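PDB 3K1T: glutamate--cysteine ligase GshA from Methylobacillus flagellatus KT, which probably acts as a ligase joining glutamate to cysteine, the step that yields gamma-glutamylcysteine. Local coordinates for residues Y358-S363 against E378-E383. Residues are numbered along the deposited sequence; the frame is centred on the assembly and turned at random.
With SO4 (sulfate ion), chain B.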
ATOM      1  N   TYR A 358       5.845   7.376 -19.042  1.00 12.22           N
ATOM      2  CA  TYR A 358       5.725   8.371 -20.104  1.00 11.85           C
ATOM      3  C   TYR A 358       5.350   7.749 -21.452  1.00 12.18           C
ATOM      4  O   TYR A 358       5.866   6.692 -21.811  1.00 13.10           O
ATOM      5  CB  TYR A 358       7.050   9.084 -20.299  1.00 12.83           C
ATOM      6  CG  TYR A 358       7.382  10.144 -19.265  1.00 12.16           C
ATOM      7  CD1 TYR A 358       6.859  11.410 -19.383  1.00 12.66           C
ATOM      8  CD2 TYR A 358       8.257   9.879 -18.202  1.00 13.18           C
ATOM      9  CE1 TYR A 358       7.206  12.418 -18.488  1.00 12.10           C
ATOM     10  CE2 TYR A 358       8.614  10.909 -17.288  1.00 13.42           C
ATOM     11  CZ  TYR A 358       8.079  12.162 -17.452  1.00 12.57           C
ATOM     12  OH  TYR A 358       8.420  13.194 -16.575  1.00 14.05           O
ATOM     13  N   ARG A 359       4.514   8.451 -22.200  1.00 12.64           N
ATOM     14  CA  ARG A 359       4.310   8.168 -23.622  1.00 13.02           C
ATOM     15  C   ARG A 359       5.326   9.026 -24.379  1.00 13.89           C
ATOM     16  O   ARG A 359       5.209  10.251 -24.383  1.00 13.13           O
ATOM     17  CB  ARG A 359       2.911   8.553 -24.077  1.00 13.72           C
ATOM     18  CG  ARG A 359       1.746   7.897 -23.293  1.00 15.23           C
ATOM     19  CD  ARG A 359       0.402   8.352 -23.837  1.00 16.42           C
ATOM     20  NE  ARG A 359      -0.686   8.087 -22.883  1.00 15.89           N
ATOM     21  CZ  ARG A 359      -1.201   6.883 -22.621  1.00 18.72           C
ATOM     22  NH1 ARG A 359      -0.793   5.824 -23.298  1.00 19.63           N
ATOM     23  NH2 ARG A 359      -2.148   6.739 -21.686  1.00 17.09           N
ATOM     24  N   VAL A 360       6.285   8.365 -25.015  1.00 12.32           N
ATOM     25  CA  VAL A 360       7.349   9.019 -25.744  1.00 13.25           C
ATOM     26  C   VAL A 360       6.956   8.933 -27.211  1.00 13.42           C
ATOM     27  O   VAL A 360       6.903   7.841 -27.803  1.00 13.15           O
ATOM     28  CB  VAL A 360       8.740   8.378 -25.447  1.00 12.00           C
ATOM     29  CG1 VAL A 360       9.902   9.078 -26.270  1.00 13.23           C
ATOM     30  CG2 VAL A 360       9.076   8.379 -23.942  1.00 12.15           C
ATOM     31  N   HIS A 361       6.618  10.076 -27.777  1.00 13.70           N
ATOM     32  CA  HIS A 361       6.120  10.155 -29.162  1.00 14.45           C
ATOM     33  C   HIS A 361       7.091   9.526 -30.160  1.00 14.49           C
ATOM     34  O   HIS A 361       8.300   9.781 -30.118  1.00 14.83           O
ATOM     35  CB  HIS A 361       5.880  11.614 -29.605  1.00 14.12           C
ATOM     36  CG  HIS A 361       4.760  12.309 -28.901  1.00 12.58           C
ATOM     37  ND1 HIS A 361       4.023  13.307 -29.503  1.00 13.37           N
ATOM     38  CD2 HIS A 361       4.303  12.220 -27.630  1.00 13.04           C
ATOM     39  CE1 HIS A 361       3.169  13.803 -28.633  1.00 15.24           C
ATOM     40  NE2 HIS A 361       3.283  13.128 -27.504  1.00 13.08           N
ATOM     41  N   THR A 362       6.552   8.705 -31.067  1.00 15.32           N
ATOM     42  CA  THR A 362       7.352   8.157 -32.169  1.00 16.68           C
ATOM     43  C   THR A 362       7.484   9.150 -33.329  1.00 17.54           C
ATOM     44  O   THR A 362       8.470   9.125 -34.027  1.00 17.79           O
ATOM     45  CB  THR A 362       6.789   6.813 -32.692  1.00 17.87           C
ATOM     46  OG1 THR A 362       5.434   7.007 -33.057  1.00 19.20           O
ATOM     47  CG2 THR A 362       6.832   5.735 -31.620  1.00 16.91           C
ATOM     48  N   SER A 363       6.505  10.011 -33.547  1.00 19.21           N
ATOM     49  CA  SER A 363       6.630  11.073 -34.531  1.00 20.62           C
ATOM     50  C   SER A 363       7.611  12.140 -34.052  1.00 21.66           C
ATOM     51  O   SER A 363       7.863  12.282 -32.845  1.00 19.76           O
ATOM     52  CB  SER A 363       5.284  11.733 -34.812  1.00 21.22           C
ATOM     53  OG  SER A 363       4.382  10.808 -35.407  1.00 25.99           O
ATOM     54  N   GLU A 378       6.191   5.021 -27.624  1.00 15.94           N
ATOM     55  CA  GLU A 378       6.795   3.945 -26.875  1.00 16.72           C
ATOM     56  C   GLU A 378       6.776   4.335 -25.369  1.00 16.72           C
ATOM     57  O   GLU A 378       7.044   5.488 -25.036  1.00 15.15           O
ATOM     58  CB  GLU A 378       8.214   3.750 -27.314  1.00 17.75           C
ATOM     59  CG  GLU A 378       8.257   3.249 -28.786  1.00 22.59           C
ATOM     60  CD  GLU A 378       9.662   3.125 -29.330  1.00 31.33           C
ATOM     61  OE1 GLU A 378      10.641   3.421 -28.587  1.00 35.85           O
ATOM     62  OE2 GLU A 378       9.779   2.729 -30.530  1.00 37.25           O
ATOM     63  N   PRO A 379       6.488   3.376 -24.478  1.00 15.94           N
ATOM     64  CA  PRO A 379       6.439   3.697 -23.031  1.00 16.72           C
ATOM     65  C   PRO A 379       7.829   3.833 -22.434  1.00 16.43           C
ATOM     66  O   PRO A 379       8.746   3.161 -22.876  1.00 16.93           O
ATOM     67  CB  PRO A 379       5.710   2.493 -22.414  1.00 17.11           C
ATOM     68  CG  PRO A 379       6.028   1.321 -23.379  1.00 18.65           C
ATOM     69  CD  PRO A 379       6.118   1.971 -24.771  1.00 17.35           C
ATOM     70  N   LEU A 380       7.981   4.689 -21.435  1.00 15.35           N
ATOM     71  CA  LEU A 380       9.214   4.828 -20.684  1.00 14.73           C
ATOM     72  C   LEU A 380       8.820   4.883 -19.230  1.00 15.10           C
ATOM     73  O   LEU A 380       8.112   5.787 -18.805  1.00 12.78           O
ATOM     74  CB  LEU A 380       9.923   6.126 -21.037  1.00 15.40           C
ATOM     75  CG  LEU A 380      11.201   6.402 -20.255  1.00 16.65           C
ATOM     76  CD1 LEU A 380      12.339   5.445 -20.673  1.00 17.28           C
ATOM     77  CD2 LEU A 380      11.567   7.895 -20.473  1.00 18.22           C
ATOM     78  N   THR A 381       9.244   3.898 -18.455  1.00 16.14           N
ATOM     79  CA  THR A 381       8.716   3.775 -17.103  1.00 16.72           C
ATOM     80  C   THR A 381       9.263   4.881 -16.185  1.00 16.55           C
ATOM     81  O   THR A 381      10.345   5.426 -16.405  1.00 15.06           O
ATOM     82  CB  THR A 381       8.958   2.335 -16.524  1.00 18.47           C
ATOM     83  OG1 THR A 381       8.002   2.086 -15.472  1.00 22.38           O
ATOM     84  CG2 THR A 381      10.380   2.199 -15.999  1.00 19.07           C
ATOM     85  N   PHE A 382       8.429   5.284 -15.232  1.00 16.59           N
ATOM     86  CA  PHE A 382       8.772   6.303 -14.231  1.00 17.17           C
ATOM     87  C   PHE A 382       9.877   5.767 -13.343  1.00 18.02           C
ATOM     88  O   PHE A 382       9.825   4.616 -12.929  1.00 18.60           O
ATOM     89  CB  PHE A 382       7.579   6.581 -13.314  1.00 16.89           C
ATOM     90  CG  PHE A 382       6.512   7.443 -13.895  1.00 16.04           C
ATOM     91  CD1 PHE A 382       6.618   8.032 -15.169  1.00 13.24           C
ATOM     92  CD2 PHE A 382       5.381   7.679 -13.155  1.00 15.23           C
ATOM     93  CE1 PHE A 382       5.622   8.837 -15.649  1.00 13.50           C
ATOM     94  CE2 PHE A 382       4.374   8.473 -13.637  1.00 16.27           C
ATOM     95  CZ  PHE A 382       4.480   9.045 -14.901  1.00 15.11           C
ATOM     96  N   GLU A 383      10.829   6.618 -13.025  1.00 19.36           N
ATOM     97  CA  GLU A 383      11.915   6.313 -12.104  1.00 21.07           C
ATOM     98  C   GLU A 383      11.668   6.873 -10.672  1.00 21.16           C
ATOM     99  O   GLU A 383      12.287   6.426  -9.714  1.00 24.24           O
ATOM    100  CB  GLU A 383      13.200   6.904 -12.682  1.00 21.87           C
ATOM    101  CG  GLU A 383      13.649   6.280 -14.031  1.00 25.16           C
ATOM    102  CD  GLU A 383      14.088   4.822 -13.889  1.00 30.96           C
ATOM    103  OE1 GLU A 383      14.886   4.579 -12.962  1.00 34.08           O
ATOM    104  OE2 GLU A 383      13.692   3.943 -14.719  1.00 31.34           O
TER
HETATM  105  S   SO4 B 432      -3.898   3.722 -20.570  1.00 21.90           S
HETATM  106  O1  SO4 B 432      -2.602   3.914 -21.179  1.00 27.96           O
HETATM  107  O2  SO4 B 432      -3.505   3.608 -19.201  1.00 25.53           O
HETATM  108  O3  SO4 B 432      -4.762   4.866 -20.748  1.00 23.72           O
HETATM  109  O4  SO4 B 432      -4.539   2.484 -21.068  1.00 22.65           O
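Tyr-358 and Phe-382 meet in a T-shaped pair at the tight end of two antiparallel strands: the Phe-382 edge points at the Tyr-358 ring face, planes at 73°, with CE1 of Phe-382 3.8 Å from CD2 of Tyr-358, toward the rim. Tyr-358 shares a sheet face with Val-360 and Leu-380; with CG anti to the carbonyl carbon (chi1 -77°) its ring lies beside its own backbone N, on the side where CE1 of Phe-382 also sits. On that face CG2 of Val-360 rests 3.8 Å from CB of Leu-380. Four backbone hydrogen bonds fasten the strands, two in each hydrogen-bonded pair: Tyr-358 N to Leu-380 O is 2.8 Å, and Glu-378 N to Val-360 O is 2.9 Å. Pro-379, which has no N-H to give, occupies the non-hydrogen-bonded position opposite Arg-359, and its CA makes a CA-H...O contact with Tyr-358 O. The other end is looser and meets solvent: CG2 of Thr-362 only grazes CG of Glu-378 at 4.0 Å. Replacing Tyr-358 by an alanine would probably deprive the Phe-382 edge of its ring face and leave Glu-335 without its hydroxyl partner. On the opposite face Arg-359, salt-bridged to Asp-49, reaches a sulfate, probably from the crystallisation liquor; its NH2 lies 2.9 Å from sulfate O1, while a bond from NH1 is weak. The pair illustrates how a strand is added antiparallel to a larger sheet: strand 352-361 bonds to 340-349 along its other edge, while helix 398-421 covers the tyrosine through Phe-402 and Tyr-405.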